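Local coordinates for protein vacuolar aminopeptidase 1 (Saccharomyces cerevisiae, PDB 5JGF) that removes N-terminal amino acids from peptides and proteins as a dodecameric zinc aminopeptidase of the yeast vacuole, at residues Leu95-Lys100 / Gly121-Leu126. Sequence-based numbering, arbitrary orientation.
Sequences LTVKLK and GTLNEL
Thr122 points its side chain at Thr96, with CB, OG1 and CG2 each meeting the start of strand 96-99. Its CB lies 3.6 Å from Thr96 O and is already within van der Waals range of Val97 CG2. With chi1 at 60°, Thr122 OG1 is flanked by its own backbone N and C and donates a 2.8 Å hydrogen bond to Thr96 O. The C=O...donor angle is 134°, and the donor stands 46° out of the carbonyl plane, so the bond comes from above rather than along a lone pair. Thr122 CG2 rests 3.5 Å from Thr96 N and touches Leu95 CB. A valine here would keep a branched shape but would probably leave Thr96 O without this donor and the loop less firmly fixed to the strand. Leu95 runs the opposite way alongside Thr122, its CD2 reaching 3.6 Å from Gly121 N. On the other flank Val97 CG2 touches Leu123 CD2 at 3.7 Å, the two side chains crossing at about a right angle, while Trp127 packs on both Val97 and Thr122. Backbone bonds from Thr96 to Tyr119 and from Val97 to Leu240 place the strand between 112-119 and 233-242. The contact thus joins the loop after strand 112-119 to an antiparallel sheet of this M18 peptidase, beside the dinuclear zinc site, where the Leu95 side chain lies about 4 Å from those of zinc ligands Glu299 and His438.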
loop_
_atom_site.group_PDB
_atom_site.type_symbol
_atom_site.label_atom_id
_atom_site.label_comp_id
_atom_site.label_asym_id
_atom_site.label_seq_id
_atom_site.Cartn_x
_atom_site.Cartn_y
_atom_site.Cartn_z
ATOM N N LEU D 95 22.942 -32.063 -3.105
ATOM C CA LEU D 95 21.530 -31.777 -2.883
ATOM C C LEU D 95 20.720 -32.971 -3.364
ATOM O O LEU D 95 20.987 -33.526 -4.433
ATOM C CB LEU D 95 21.103 -30.519 -3.645
ATOM C CG LEU D 95 21.000 -29.245 -2.801
ATOM C CD1 LEU D 95 22.360 -28.922 -2.190
ATOM C CD2 LEU D 95 20.515 -28.089 -3.671
ATOM N N THR D 96 19.735 -33.372 -2.570
ATOM C CA THR D 96 18.912 -34.505 -2.940
ATOM C C THR D 96 17.575 -34.455 -2.213
ATOM O O THR D 96 17.225 -33.445 -1.596
ATOM C CB THR D 96 19.649 -35.841 -2.627
ATOM O OG1 THR D 96 18.925 -36.935 -3.192
ATOM C CG2 THR D 96 19.779 -36.053 -1.122
ATOM N N VAL D 97 16.824 -35.544 -2.309
ATOM C CA VAL D 97 15.525 -35.657 -1.653
ATOM C C VAL D 97 15.582 -36.947 -0.842
ATOM O O VAL D 97 15.954 -37.997 -1.363
ATOM C CB VAL D 97 14.380 -35.720 -2.694
ATOM C CG1 VAL D 97 13.059 -36.003 -2.006
ATOM C CG2 VAL D 97 14.303 -34.404 -3.451
ATOM N N LYS D 98 15.222 -36.859 0.433
ATOM C CA LYS D 98 15.274 -38.009 1.334
ATOM C C LYS D 98 13.903 -38.560 1.688
ATOM O O LYS D 98 12.986 -37.796 1.980
ATOM C CB LYS D 98 15.965 -37.608 2.643
ATOM C CG LYS D 98 17.419 -37.191 2.521
ATOM C CD LYS D 98 18.297 -38.407 2.308
ATOM C CE LYS D 98 19.773 -38.073 2.453
ATOM N NZ LYS D 98 20.588 -39.319 2.358
ATOM N N LEU D 99 13.751 -39.881 1.669
ATOM C CA LEU D 99 12.475 -40.450 2.078
ATOM C C LEU D 99 12.372 -40.145 3.568
ATOM O O LEU D 99 13.375 -40.179 4.279
ATOM C CB LEU D 99 12.443 -41.967 1.873
ATOM C CG LEU D 99 11.760 -42.464 0.601
ATOM C CD1 LEU D 99 12.589 -42.065 -0.611
ATOM C CD2 LEU D 99 11.599 -43.974 0.666
ATOM N N LYS D 100 11.172 -39.835 4.040
ATOM C CA LYS D 100 10.984 -39.544 5.455
ATOM C C LYS D 100 11.044 -40.843 6.260
ATOM O O LYS D 100 10.925 -41.928 5.696
ATOM C CB LYS D 100 9.638 -38.844 5.666
ATOM C CG LYS D 100 9.673 -37.359 5.312
ATOM C CD LYS D 100 8.283 -36.753 5.266
ATOM C CE LYS D 100 8.350 -35.239 5.074
ATOM N NZ LYS D 100 7.162 -34.759 4.304
ATOM N N GLY D 121 18.598 -27.260 -0.679
ATOM C CA GLY D 121 17.533 -26.584 -1.408
ATOM C C GLY D 121 16.925 -27.275 -2.616
ATOM O O GLY D 121 17.018 -26.771 -3.735
ATOM N N THR D 122 16.288 -28.422 -2.403
ATOM C CA THR D 122 15.663 -29.151 -3.502
ATOM C C THR D 122 14.142 -29.013 -3.451
ATOM O O THR D 122 13.614 -28.158 -2.739
ATOM C CB THR D 122 16.035 -30.649 -3.464
ATOM O OG1 THR D 122 15.600 -31.218 -2.224
ATOM C CG2 THR D 122 17.550 -30.824 -3.599
ATOM N N LEU D 123 13.441 -29.855 -4.204
ATOM C CA LEU D 123 11.980 -29.813 -4.251
ATOM C C LEU D 123 11.473 -28.458 -4.728
ATOM O O LEU D 123 10.468 -27.941 -4.234
ATOM C CB LEU D 123 11.375 -30.138 -2.879
ATOM C CG LEU D 123 11.602 -31.568 -2.379
ATOM C CD1 LEU D 123 10.935 -31.749 -1.025
ATOM C CD2 LEU D 123 11.043 -32.567 -3.386
ATOM N N ASN D 124 12.189 -27.874 -5.682
ATOM C CA ASN D 124 11.785 -26.601 -6.259
ATOM C C ASN D 124 11.377 -26.886 -7.698
ATOM O O ASN D 124 11.214 -28.045 -8.083
ATOM C CB ASN D 124 12.927 -25.580 -6.218
ATOM C CG ASN D 124 14.228 -26.137 -6.746
ATOM O OD1 ASN D 124 14.242 -26.961 -7.660
ATOM N ND2 ASN D 124 15.337 -25.676 -6.182
ATOM N N GLU D 125 11.223 -25.844 -8.503
ATOM C CA GLU D 125 10.802 -26.051 -9.876
ATOM C C GLU D 125 11.763 -26.851 -10.749
ATOM O O GLU D 125 11.336 -27.490 -11.708
ATOM C CB GLU D 125 10.460 -24.705 -10.515
ATOM C CG GLU D 125 9.030 -24.281 -10.186
ATOM C CD GLU D 125 8.792 -22.796 -10.326
ATOM O OE1 GLU D 125 9.247 -22.036 -9.442
ATOM O OE2 GLU D 125 8.148 -22.392 -11.319
ATOM N N LEU D 126 13.049 -26.846 -10.416
ATOM C CA LEU D 126 14.008 -27.607 -11.212
ATOM C C LEU D 126 13.833 -29.108 -10.977
ATOM O O LEU D 126 14.247 -29.923 -11.804
ATOM C CB LEU D 126 15.441 -27.179 -10.882
ATOM C CG LEU D 126 15.782 -25.720 -11.230
ATOM C CD1 LEU D 126 17.194 -25.397 -10.770
ATOM C CD2 LEU D 126 15.654 -25.498 -12.730
#